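Local structure of ferric-siderophore receptor protein (Streptomyces coelicolor, 2X4L) at residues T52-A57 with I115-D120; I145-R150 with P300-D305. The protein probably binds ferric siderophores outside the cell membrane and hands them on for uptake, as a solute-binding protein of the family-8 type. All blocks are in the same frame, centred on the assembly; numbering follows the deposited sequence.

Contact 1 (T52-A57 with I115-D120); sequences TGVAAA and ITTTFD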
ATOM      1  N   THR A  52       5.948   2.989   8.469  1.00  8.23           N
ATOM      2  CA  THR A  52       4.653   3.050   9.138  1.00  8.29           C
ATOM      3  C   THR A  52       3.696   1.954   8.625  1.00  9.03           C
ATOM      4  O   THR A  52       3.014   1.320   9.415  1.00  8.58           O
ATOM      5  CB  THR A  52       4.067   4.408   8.948  1.00  8.84           C
ATOM      6  OG1 THR A  52       5.006   5.308   9.562  1.00 10.80           O
ATOM      7  CG2 THR A  52       2.697   4.504   9.687  1.00 10.33           C
ATOM      8  N   GLY A  53       3.594   1.773   7.289  1.00  7.42           N
ATOM      9  CA  GLY A  53       2.612   0.796   6.750  1.00  8.08           C
ATOM     10  C   GLY A  53       2.951  -0.625   7.155  1.00  8.85           C
ATOM     11  O   GLY A  53       2.016  -1.464   7.243  1.00 10.06           O
ATOM     12  N   VAL A  54       4.223  -0.932   7.312  1.00  7.90           N
ATOM     13  CA  VAL A  54       4.643  -2.262   7.786  1.00  8.79           C
ATOM     14  C   VAL A  54       4.342  -2.419   9.276  1.00  9.91           C
ATOM     15  O   VAL A  54       3.747  -3.422   9.746  1.00 10.26           O
ATOM     16  CB  VAL A  54       6.143  -2.496   7.501  1.00  8.35           C
ATOM     17  CG1 VAL A  54       6.636  -3.797   8.200  1.00 11.40           C
ATOM     18  CG2 VAL A  54       6.324  -2.592   5.978  1.00 10.76           C
ATOM     19  N   ALA A  55       4.603  -1.354  10.073  1.00 10.14           N
ATOM     20  CA  ALA A  55       4.181  -1.410  11.520  1.00 10.01           C
ATOM     21  C   ALA A  55       2.672  -1.613  11.616  1.00 10.42           C
ATOM     22  O   ALA A  55       2.207  -2.361  12.507  1.00 11.21           O
ATOM     23  CB  ALA A  55       4.556  -0.087  12.188  1.00 10.31           C
ATOM     24  N   ALA A  56       1.889  -0.984  10.718  1.00  9.03           N
ATOM     25  CA  ALA A  56       0.423  -1.097  10.783  1.00 10.38           C
ATOM     26  C   ALA A  56       0.044  -2.572  10.568  1.00 11.07           C
ATOM     27  O   ALA A  56      -0.871  -3.140  11.261  1.00 11.83           O
ATOM     28  CB  ALA A  56      -0.210  -0.171   9.752  1.00  9.37           C
ATOM     29  N   ALA A  57       0.731  -3.214   9.604  1.00 11.49           N
ATOM     30  CA  ALA A  57       0.433  -4.667   9.337  1.00 11.18           C
ATOM     31  C   ALA A  57       0.806  -5.540  10.530  1.00 12.34           C
ATOM     32  O   ALA A  57      -0.022  -6.376  10.977  1.00 13.17           O
ATOM     33  CB  ALA A  57       1.203  -5.143   8.107  1.00 11.84           C
ATOM     34  N   ILE A 115      12.354  -2.844   9.324  1.00 10.54           N
ATOM     35  CA  ILE A 115      11.503  -3.639   8.381  1.00  9.17           C
ATOM     36  C   ILE A 115      10.768  -2.636   7.468  1.00 10.33           C
ATOM     37  O   ILE A 115      10.104  -1.717   7.989  1.00 10.64           O
ATOM     38  CB  ILE A 115      10.482  -4.503   9.157  1.00 10.07           C
ATOM     39  CG1 ILE A 115      11.178  -5.278  10.310  1.00 10.51           C
ATOM     40  CG2 ILE A 115       9.715  -5.450   8.130  1.00  9.89           C
ATOM     41  CD1 ILE A 115      10.171  -6.243  11.023  1.00 13.19           C
ATOM     42  N   THR A 116      10.846  -2.838   6.183  1.00  9.69           N
ATOM     43  CA  THR A 116      10.095  -2.011   5.255  1.00  8.22           C
ATOM     44  C   THR A 116       9.757  -2.782   4.010  1.00 11.27           C
ATOM     45  O   THR A 116      10.078  -4.005   3.913  1.00 11.97           O
ATOM     46  CB  THR A 116      10.916  -0.730   4.972  1.00  9.80           C
ATOM     47  OG1 THR A 116      10.072   0.216   4.252  1.00  9.51           O
ATOM     48  CG2 THR A 116      12.238  -0.968   4.154  1.00 10.71           C
ATOM     49  N   THR A 117       9.108  -2.135   3.074  1.00  9.24           N
ATOM     50  CA  THR A 117       8.803  -2.736   1.811  1.00 11.19           C
ATOM     51  C   THR A 117       9.852  -2.330   0.802  1.00 11.91           C
ATOM     52  O   THR A 117      10.760  -1.543   1.064  1.00 10.80           O
ATOM     53  CB  THR A 117       7.403  -2.228   1.365  1.00  9.64           C
ATOM     54  OG1 THR A 117       7.339  -0.794   1.450  1.00 10.28           O
ATOM     55  CG2 THR A 117       6.307  -2.903   2.182  1.00 11.36           C
ATOM     56  N   THR A 118       9.757  -2.942  -0.385  1.00 11.04           N
ATOM     57  CA  THR A 118      10.656  -2.553  -1.496  1.00 10.53           C
ATOM     58  C   THR A 118       9.901  -2.604  -2.847  1.00 10.30           C
ATOM     59  O   THR A 118       9.079  -3.496  -3.022  1.00 10.72           O
ATOM     60  CB  THR A 118      11.992  -3.362  -1.582  1.00 12.75           C
ATOM     61  OG1 THR A 118      12.750  -2.865  -2.704  1.00 12.93           O
ATOM     62  CG2 THR A 118      11.712  -4.845  -1.772  1.00 12.55           C
ATOM     63  N   PHE A 119      10.132  -1.605  -3.678  1.00 12.00           N
ATOM     64  CA  PHE A 119       9.409  -1.418  -4.937  1.00 10.72           C
ATOM     65  C   PHE A 119      10.248  -1.611  -6.174  1.00 13.09           C
ATOM     66  O   PHE A 119       9.785  -1.233  -7.252  1.00 12.59           O
ATOM     67  CB  PHE A 119       8.759  -0.001  -4.993  1.00 12.66           C
ATOM     68  CG  PHE A 119       7.556   0.148  -4.106  1.00  9.98           C
ATOM     69  CD1 PHE A 119       6.278   0.021  -4.648  1.00 10.64           C
ATOM     70  CD2 PHE A 119       7.702   0.467  -2.773  1.00 11.30           C
ATOM     71  CE1 PHE A 119       5.144   0.217  -3.788  1.00 12.16           C
ATOM     72  CE2 PHE A 119       6.576   0.628  -1.913  1.00 11.41           C
ATOM     73  CZ  PHE A 119       5.326   0.480  -2.444  1.00 11.73           C
ATOM     74  N   ASP A 120      11.434  -2.206  -6.031  1.00 13.80           N
ATOM     75  CA  ASP A 120      12.229  -2.321  -7.260  1.00 14.13           C
ATOM     76  C   ASP A 120      13.097  -3.542  -7.251  1.00 16.15           C
ATOM     77  O   ASP A 120      13.205  -4.231  -6.249  1.00 16.47           O
ATOM     78  CB  ASP A 120      13.062  -1.051  -7.505  1.00 13.72           C
ATOM     79  CG  ASP A 120      14.088  -0.760  -6.419  1.00 16.12           C
ATOM     80  OD1 ASP A 120      14.312  -1.544  -5.564  1.00 15.00           O
ATOM     81  OD2 ASP A 120      14.572   0.406  -6.423  1.00 18.61           O
TER

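Contact 2 (I145-R150 with P300-D305); sequences ISVFDR and PILSYD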
ATOM      1  N   ILE A 145      10.217  -6.574   2.432  1.00 12.26           N
ATOM      2  CA  ILE A 145       9.138  -7.304   1.849  1.00 12.68           C
ATOM      3  C   ILE A 145       8.773  -6.681   0.525  1.00 13.10           C
ATOM      4  O   ILE A 145       8.511  -5.488   0.427  1.00 12.00           O
ATOM      5  CB  ILE A 145       7.926  -7.380   2.728  1.00 10.40           C
ATOM      6  CG1 ILE A 145       8.268  -8.015   4.127  1.00 13.80           C
ATOM      7  CG2 ILE A 145       6.783  -8.206   2.047  1.00 13.21           C
ATOM      8  CD1 ILE A 145       8.787  -9.481   4.002  1.00 15.92           C
ATOM      9  N   SER A 146       8.901  -7.450  -0.546  1.00 11.78           N
ATOM     10  CA  SER A 146       8.694  -6.895  -1.899  1.00 11.16           C
ATOM     11  C   SER A 146       7.237  -6.747  -2.287  1.00 11.47           C
ATOM     12  O   SER A 146       6.405  -7.612  -2.109  1.00 12.91           O
ATOM     13  CB  SER A 146       9.387  -7.744  -2.990  1.00 11.17           C
ATOM     14  OG  SER A 146       9.150  -7.066  -4.265  1.00 13.82           O
ATOM     15  N   VAL A 147       6.959  -5.534  -2.751  1.00 10.00           N
ATOM     16  CA  VAL A 147       5.659  -5.185  -3.329  1.00  9.97           C
ATOM     17  C   VAL A 147       5.854  -4.683  -4.793  1.00 11.34           C
ATOM     18  O   VAL A 147       5.140  -3.709  -5.233  1.00 12.11           O
ATOM     19  CB  VAL A 147       4.895  -4.150  -2.477  1.00 11.89           C
ATOM     20  CG1 VAL A 147       4.515  -4.741  -1.145  1.00 12.92           C
ATOM     21  CG2 VAL A 147       5.746  -2.871  -2.249  1.00 14.77           C
ATOM     22  N   PHE A 148       6.772  -5.335  -5.484  1.00 13.26           N
ATOM     23  CA  PHE A 148       7.101  -5.034  -6.914  1.00 14.15           C
ATOM     24  C   PHE A 148       6.670  -6.193  -7.818  1.00 12.82           C
ATOM     25  O   PHE A 148       7.167  -7.298  -7.625  1.00 14.04           O
ATOM     26  CB  PHE A 148       8.635  -4.800  -7.081  1.00 14.55           C
ATOM     27  CG  PHE A 148       9.045  -4.464  -8.500  1.00 15.95           C
ATOM     28  CD1 PHE A 148       8.447  -3.437  -9.281  1.00 16.14           C
ATOM     29  CD2 PHE A 148      10.074  -5.187  -9.069  1.00 18.01           C
ATOM     30  CE1 PHE A 148       8.882  -3.200 -10.581  1.00 19.55           C
ATOM     31  CE2 PHE A 148      10.478  -4.970 -10.355  1.00 21.64           C
ATOM     32  CZ  PHE A 148       9.898  -3.994 -11.126  1.00 18.42           C
ATOM     33  N   ASP A 149       5.808  -5.924  -8.809  1.00 12.58           N
ATOM     34  CA  ASP A 149       5.756  -6.861  -9.975  1.00 14.32           C
ATOM     35  C   ASP A 149       5.322  -8.241  -9.496  1.00 13.15           C
ATOM     36  O   ASP A 149       5.913  -9.305  -9.844  1.00 15.25           O
ATOM     37  CB  ASP A 149       7.104  -6.899 -10.720  1.00 13.91           C
ATOM     38  CG  ASP A 149       6.962  -7.385 -12.161  1.00 15.60           C
ATOM     39  OD1 ASP A 149       5.868  -7.506 -12.715  1.00 15.84           O
ATOM     40  OD2 ASP A 149       8.053  -7.712 -12.746  1.00 20.78           O
ATOM     41  N   ARG A 150       4.261  -8.257  -8.705  1.00 13.44           N
ATOM     42  CA  ARG A 150       3.664  -9.501  -8.213  1.00 14.27           C
ATOM     43  C   ARG A 150       2.249  -9.204  -7.698  1.00 12.63           C
ATOM     44  O   ARG A 150       1.898  -8.037  -7.544  1.00 13.68           O
ATOM     45  CB  ARG A 150       4.490 -10.125  -7.095  1.00 13.42           C
ATOM     46  CG  ARG A 150       4.571  -9.210  -5.853  1.00 14.74           C
ATOM     47  CD  ARG A 150       5.747  -9.573  -4.874  1.00 15.52           C
ATOM     48  NE  ARG A 150       7.010  -9.516  -5.564  1.00 16.71           N
ATOM     49  CZ  ARG A 150       8.083 -10.211  -5.133  1.00 23.18           C
ATOM     50  NH1 ARG A 150       8.011 -10.987  -4.058  1.00 22.94           N
ATOM     51  NH2 ARG A 150       9.236 -10.131  -5.810  1.00 23.25           N
ATOM     52  N   PRO A 300      -0.856  -0.917   0.004  1.00  8.52           N
ATOM     53  CA  PRO A 300      -1.664  -1.695   0.962  1.00  8.36           C
ATOM     54  C   PRO A 300      -0.847  -1.935   2.214  1.00  8.82           C
ATOM     55  O   PRO A 300       0.395  -2.120   2.177  1.00 10.53           O
ATOM     56  CB  PRO A 300      -1.895  -3.043   0.231  1.00  9.51           C
ATOM     57  CG  PRO A 300      -1.873  -2.605  -1.246  1.00  9.97           C
ATOM     58  CD  PRO A 300      -0.742  -1.594  -1.326  1.00  8.76           C
ATOM     59  N   ILE A 301      -1.553  -1.916   3.349  1.00  8.89           N
ATOM     60  CA  ILE A 301      -0.988  -2.386   4.619  1.00 10.44           C
ATOM     61  C   ILE A 301      -1.128  -3.885   4.537  1.00  9.71           C
ATOM     62  O   ILE A 301      -2.218  -4.450   4.372  1.00 11.18           O
ATOM     63  CB  ILE A 301      -1.805  -1.843   5.786  1.00  9.10           C
ATOM     64  CG1 ILE A 301      -1.724  -0.301   5.855  1.00 12.02           C
ATOM     65  CG2 ILE A 301      -1.386  -2.533   7.068  1.00 10.90           C
ATOM     66  CD1 ILE A 301      -2.857   0.316   6.760  1.00 12.72           C
ATOM     67  N   LEU A 302       0.011  -4.553   4.643  1.00  9.76           N
ATOM     68  CA  LEU A 302       0.112  -5.992   4.330  1.00 10.54           C
ATOM     69  C   LEU A 302      -0.385  -6.946   5.475  1.00 11.76           C
ATOM     70  O   LEU A 302       0.337  -7.855   5.894  1.00 13.17           O
ATOM     71  CB  LEU A 302       1.519  -6.278   3.862  1.00 10.57           C
ATOM     72  CG  LEU A 302       1.946  -5.586   2.559  1.00 10.91           C
ATOM     73  CD1 LEU A 302       3.448  -5.724   2.355  1.00 12.75           C
ATOM     74  CD2 LEU A 302       1.140  -6.139   1.406  1.00 14.31           C
ATOM     75  N   SER A 303      -1.602  -6.659   5.961  1.00 11.75           N
ATOM     76  CA  SER A 303      -2.352  -7.598   6.786  1.00 12.96           C
ATOM     77  C   SER A 303      -3.629  -7.960   6.054  1.00 13.14           C
ATOM     78  O   SER A 303      -4.160  -7.199   5.282  1.00 13.12           O
ATOM     79  CB  SER A 303      -2.698  -7.073   8.173  1.00 13.10           C
ATOM     80  OG  SER A 303      -3.568  -5.981   8.041  1.00 13.36           O
ATOM     81  N   TYR A 304      -4.093  -9.184   6.291  1.00 13.62           N
ATOM     82  CA  TYR A 304      -5.392  -9.528   5.673  1.00 12.83           C
ATOM     83  C   TYR A 304      -6.471  -8.584   6.123  1.00 12.74           C
ATOM     84  O   TYR A 304      -7.327  -8.191   5.277  1.00 13.88           O
ATOM     85  CB  TYR A 304      -5.774 -11.027   5.937  1.00 14.83           C
ATOM     86  CG  TYR A 304      -4.808 -11.959   5.230  1.00 14.00           C
ATOM     87  CD1 TYR A 304      -4.829 -12.117   3.830  1.00 13.60           C
ATOM     88  CD2 TYR A 304      -3.785 -12.612   5.960  1.00 18.82           C
ATOM     89  CE1 TYR A 304      -3.879 -12.942   3.165  1.00 16.35           C
ATOM     90  CE2 TYR A 304      -2.868 -13.419   5.306  1.00 18.72           C
ATOM     91  CZ  TYR A 304      -2.951 -13.624   3.952  1.00 18.07           C
ATOM     92  OH  TYR A 304      -2.032 -14.394   3.320  1.00 20.71           O
ATOM     93  N   ASP A 305      -6.437  -8.149   7.367  1.00 13.96           N
ATOM     94  CA  ASP A 305      -7.418  -7.264   7.898  1.00 14.65           C
ATOM     95  C   ASP A 305      -7.499  -5.989   7.065  1.00 12.93           C
ATOM     96  O   ASP A 305      -8.582  -5.459   6.810  1.00 17.79           O
ATOM     97  CB  ASP A 305      -7.002  -6.941   9.339  1.00 15.88           C
ATOM     98  CG  ASP A 305      -7.892  -6.051   9.940  1.00 23.25           C
ATOM     99  OD1 ASP A 305      -8.647  -6.478  10.806  1.00 31.19           O
ATOM    100  OD2 ASP A 305      -7.928  -4.928   9.432  1.00 27.16           O
TER

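Contact 1 (T52-A57 with I115-D120)
A purely apolar helix-on-sheet contact joins Val54, in the first turn of helix 52-60, to Ile115 and Thr117 in the middle and later part of strand 113-118, within the buried core of the domain that begins the chain. Val54 does all the touching from the helix, and its two methyls divide the work. CG1, anti to the backbone N with chi1 at 171°, reaches across to CG2 of Ile115 at 3.5 Å, closer than two methyl carbons normally come; the side chains are set roughly perpendicular. CG2 turns the other way along the strand and lies 3.8 Å from CG2 of Thr117, the two side chains running antiparallel to one another, while the same Val54 CG2 also rests 3.9 Å from CA of Thr116. The arrangement belongs to a parallel alpha/beta sheet: strand 48-51 runs straight into helix 52-60 and lies next to strand 113-118 in the sheet, and Ile115 bonds through its backbone to Val49 and Phe51. Helix and strand segments pass at an angle of 115°, their axes 7.5 Å apart at closest approach. Thr116, which meets Val54 through its CA, turns its CB away from the helix, and its OG1 is hydrogen-bonded to the carbonyl O of Trp126. Met159 and Leu162 of helix 153-165 pack against Val54 and Ile115 respectively.

Contact 2 (I145-R150 with P300-D305)
With chi1 at -64°, Leu302 holds CG anti to its own carbonyl carbon, and the extended chi2 of 168° carries the methyl CD1 forward to Ile145 and Val147. Val147 presents CG1 to that methyl at 3.8 Å, the two side chains meeting at a slant. CG2 of Ile145 comes alongside more loosely, 4.2 Å from Leu302 CD1, so a single leucine methyl meets both branched residues. Pro155 of helix 153-165 also packs on Leu302. From Ser146 on the chain turns out of the sheet: Ser146 OG accepts from Phe148 N at 3.2 Å, an ST turn, and Arg150 NE gives a 3.0 Å bond to Phe148 O, with 161° at the hydrogen. The oxygen lies close to the guanidinium plane, but NE comes in from above the plane of the carbonyl. Ser146 OG sits over one face of the guanidinium, displaced toward the rim. On the other side Leu302 is the centre of an inverse gamma turn, closed by Ser303 N to Ile301 O at 2.8 Å. Ser303 then takes the N-cap position of helix 304-320, its OG bonded to Lys306 N. The whole is an apolar junction between the C-terminal edge of a parallel alpha/beta sheet and the capped start of the chain's last helix.

From the N terminus, strand 48-51 leads into helix 52-60, and contact 1 closes the first loop when strand 113-118 arrives, 57 residues lying between its segments. Contact 2 opens only after that, as strand 142-146 ends, and closes a far longer loop, with 149 residues between its segments, when the chain comes back just before helix 304-320. The two are therefore in series, neither enclosing nor crossing the other. In space they meet: Thr118 N lies 2.9 Å from Ile145 O and Thr118 O 3.0 Å from Val147 N, probable hydrogen bonds that join strand 113-118 to strand 142-146 and the residue following it. Ile301 also packs on helix 52-60, so the returning chain is tied to both contacts.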